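Side-chain contact in dTDP-4-dehydrorhamnose 3,5-epimerase (Bacillus anthracis str. Ames, PDB 3RYK), which catalyses the epimerisation of dTDP-4-dehydro-6-deoxyglucose at sugar carbons 3 and 5, a step of dTDP-L-rhamnose biosynthesis: residues P40-F43 with G48-T51. Numbering follows the deposited sequence.
Sequences PRLF and GFFT. With TYD (thymidine-5'-diphosphate), chain D.
F50 and F43 form an antiparallel hydrogen-bonded pair. F43 N donates a hydrogen bond to F50 O (2.9 Å), and F50 N returns the bond to F43 O at 3.0 Å. From this pairing the F50 side chain lines the thymidine-5'-diphosphate pocket, which also includes E52. F50 CB lies 4.1 Å from F43 O. CG is anti to the backbone N (chi1 174°), and the ring reaches the thymidine. F50 CD2 meets the sugar oxygen O4' of the ligand at 3.3 Å. Further out, F50 CE2 lies 3.2 Å from C2 of the thymine, and F50 CZ touches C4 and C5. The thymine C6 lies over one face of the F50 ring, offset toward the rim. On the other face of the sheet, L42 reaches diagonally to F49, with L42 CD1 over one face of the F49 ring in a CH-pi contact, 4.1 Å from the centroid. T51 OG1 donates to R41 O at 3.1 Å, from above the carbonyl plane. P40 CB also rests against this hydroxyl. The contact joins strands 35-45 and 48-55, a beta hairpin of the jelly roll-like fold. F49 and T51 also pair with a strand of the second subunit, which continues the sheet across the interface.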
ATOM      1  N   PRO A  40      12.816  -4.063   0.622  1.00 26.34           N
ATOM      2  CA  PRO A  40      12.607  -3.645   1.994  1.00 26.60           C
ATOM      3  C   PRO A  40      13.121  -4.715   2.953  1.00 26.74           C
ATOM      4  O   PRO A  40      13.116  -5.909   2.617  1.00 27.26           O
ATOM      5  CB  PRO A  40      11.085  -3.583   2.089  1.00 26.74           C
ATOM      6  CG  PRO A  40      10.653  -4.724   1.228  1.00 27.12           C
ATOM      7  CD  PRO A  40      11.604  -4.699   0.070  1.00 27.19           C
ATOM      8  N   ARG A  41      13.566  -4.290   4.124  1.00 28.17           N
ATOM      9  CA  ARG A  41      14.063  -5.204   5.146  1.00 28.70           C
ATOM     10  C   ARG A  41      12.822  -5.823   5.762  1.00 28.49           C
ATOM     11  O   ARG A  41      11.917  -5.111   6.208  1.00 29.98           O
ATOM     12  CB  ARG A  41      14.870  -4.426   6.185  1.00 29.37           C
ATOM     13  CG  ARG A  41      15.445  -5.194   7.387  1.00 31.55           C
ATOM     14  CD  ARG A  41      16.432  -6.300   7.021  1.00 33.62           C
ATOM     15  NE  ARG A  41      17.225  -6.710   8.194  1.00 36.11           N
ATOM     16  CZ  ARG A  41      16.887  -7.638   9.096  1.00 36.33           C
ATOM     17  NH1 ARG A  41      15.737  -8.308   9.024  1.00 35.41           N
ATOM     18  NH2 ARG A  41      17.723  -7.893  10.104  1.00 36.86           N
ATOM     19  N   LEU A  42      12.775  -7.148   5.766  1.00 29.16           N
ATOM     20  CA  LEU A  42      11.653  -7.874   6.304  1.00 28.97           C
ATOM     21  C   LEU A  42      12.064  -8.377   7.682  1.00 29.23           C
ATOM     22  O   LEU A  42      13.252  -8.642   7.916  1.00 28.87           O
ATOM     23  CB  LEU A  42      11.368  -9.052   5.370  1.00 29.55           C
ATOM     24  CG  LEU A  42       9.978  -9.666   5.313  1.00 31.12           C
ATOM     25  CD1 LEU A  42       9.287  -9.005   4.147  1.00 31.57           C
ATOM     26  CD2 LEU A  42      10.043 -11.140   5.046  1.00 32.46           C
ATOM     27  N   PHE A  43      11.091  -8.481   8.586  1.00 29.41           N
ATOM     28  CA  PHE A  43      11.300  -8.966   9.953  1.00 29.80           C
ATOM     29  C   PHE A  43      10.291 -10.067  10.219  1.00 30.03           C
ATOM     30  O   PHE A  43       9.140  -9.793  10.574  1.00 30.18           O
ATOM     31  CB  PHE A  43      11.155  -7.859  10.985  1.00 30.16           C
ATOM     32  CG  PHE A  43      12.192  -6.798  10.869  1.00 31.48           C
ATOM     33  CD1 PHE A  43      13.418  -6.948  11.501  1.00 32.96           C
ATOM     34  CD2 PHE A  43      11.956  -5.649  10.133  1.00 32.96           C
ATOM     35  CE1 PHE A  43      14.388  -5.967  11.402  1.00 33.55           C
ATOM     36  CE2 PHE A  43      12.918  -4.670  10.030  1.00 34.14           C
ATOM     37  CZ  PHE A  43      14.137  -4.825  10.669  1.00 33.12           C
ATOM     38  N   GLY A  48       4.373 -14.778  11.145  1.00 26.63           N
ATOM     39  CA  GLY A  48       4.267 -14.074   9.854  1.00 25.70           C
ATOM     40  C   GLY A  48       5.438 -13.122   9.693  1.00 25.81           C
ATOM     41  O   GLY A  48       6.583 -13.511   9.911  1.00 26.63           O
ATOM     42  N   PHE A  49       5.171 -11.889   9.270  1.00 25.48           N
ATOM     43  CA  PHE A  49       6.251 -10.905   9.116  1.00 25.44           C
ATOM     44  C   PHE A  49       5.741  -9.475   9.210  1.00 25.06           C
ATOM     45  O   PHE A  49       4.527  -9.215   9.214  1.00 24.48           O
ATOM     46  CB  PHE A  49       7.032 -11.057   7.792  1.00 25.40           C
ATOM     47  CG  PHE A  49       6.258 -10.643   6.556  1.00 24.47           C
ATOM     48  CD1 PHE A  49       6.090  -9.294   6.251  1.00 26.10           C
ATOM     49  CD2 PHE A  49       5.760 -11.583   5.676  1.00 24.79           C
ATOM     50  CE1 PHE A  49       5.385  -8.894   5.105  1.00 27.15           C
ATOM     51  CE2 PHE A  49       5.068 -11.196   4.541  1.00 26.27           C
ATOM     52  CZ  PHE A  49       4.880  -9.848   4.261  1.00 27.25           C
ATOM     53  N   PHE A  50       6.702  -8.564   9.329  1.00 24.99           N
ATOM     54  CA  PHE A  50       6.474  -7.140   9.395  1.00 24.71           C
ATOM     55  C   PHE A  50       7.491  -6.457   8.507  1.00 24.57           C
ATOM     56  O   PHE A  50       8.632  -6.901   8.393  1.00 24.66           O
ATOM     57  CB  PHE A  50       6.668  -6.565  10.797  1.00 25.27           C
ATOM     58  CG  PHE A  50       6.571  -5.068  10.831  1.00 26.13           C
ATOM     59  CD1 PHE A  50       5.367  -4.437  11.072  1.00 26.76           C
ATOM     60  CD2 PHE A  50       7.690  -4.281  10.570  1.00 28.79           C
ATOM     61  CE1 PHE A  50       5.286  -3.054  11.078  1.00 28.77           C
ATOM     62  CE2 PHE A  50       7.614  -2.903  10.575  1.00 29.68           C
ATOM     63  CZ  PHE A  50       6.413  -2.288  10.819  1.00 28.59           C
ATOM     64  N   THR A  51       7.078  -5.378   7.859  1.00 25.02           N
ATOM     65  CA  THR A  51       7.993  -4.622   7.022  1.00 26.25           C
ATOM     66  C   THR A  51       7.498  -3.202   6.824  1.00 26.30           C
ATOM     67  O   THR A  51       6.281  -2.960   6.838  1.00 26.98           O
ATOM     68  CB  THR A  51       8.212  -5.267   5.621  1.00 25.62           C
ATOM     69  OG1 THR A  51       9.169  -4.505   4.874  1.00 28.92           O
ATOM     70  CG2 THR A  51       6.933  -5.333   4.825  1.00 27.17           C
TER
HETATM   71  PA  TYD D 182       6.309  -5.589  16.775  0.70 35.35           P
HETATM   72  O1A TYD D 182       6.425  -4.491  17.811  0.70 34.96           O
HETATM   73  O2A TYD D 182       4.953  -5.931  16.198  0.70 35.55           O
HETATM   74  O3A TYD D 182       6.969  -6.905  17.422  0.70 33.57           O
HETATM   75  PB  TYD D 182       6.157  -8.224  17.883  0.70 31.95           P
HETATM   76  O1B TYD D 182       5.993  -9.020  16.608  0.70 29.72           O
HETATM   77  O2B TYD D 182       7.126  -8.846  18.870  0.70 29.29           O
HETATM   78  O3B TYD D 182       4.873  -7.705  18.509  0.70 32.49           O
HETATM   79  O5' TYD D 182       7.286  -5.206  15.546  0.70 33.47           O
HETATM   80  C5' TYD D 182       8.108  -6.156  14.862  0.70 31.26           C
HETATM   81  C4' TYD D 182       9.431  -5.501  14.493  0.70 30.45           C
HETATM   82  O4' TYD D 182       9.171  -4.470  13.544  0.70 29.36           O
HETATM   83  C3' TYD D 182      10.126  -4.846  15.679  0.70 30.81           C
HETATM   84  O3' TYD D 182      11.415  -5.442  15.868  0.70 33.02           O
HETATM   85  C2' TYD D 182      10.252  -3.368  15.347  0.70 29.76           C
HETATM   86  C1' TYD D 182       9.887  -3.275  13.870  0.70 29.31           C
HETATM   87  N1  TYD D 182       9.051  -2.112  13.518  0.70 27.17           N
HETATM   88  C2  TYD D 182       9.481  -1.219  12.597  0.70 26.14           C
HETATM   89  O2  TYD D 182      10.685  -1.378  11.978  0.70 26.38           O
HETATM   90  N3  TYD D 182       8.739  -0.143  12.246  0.70 25.76           N
HETATM   91  C4  TYD D 182       7.532   0.077  12.804  0.70 25.76           C
HETATM   92  O4  TYD D 182       6.799   1.159  12.420  0.70 26.93           O
HETATM   93  C5  TYD D 182       7.043  -0.891  13.817  0.70 24.67           C
HETATM   94  C5M TYD D 182       5.717  -0.748  14.511  0.70 25.71           C
HETATM   95  C6  TYD D 182       7.858  -1.965  14.125  0.70 26.10           C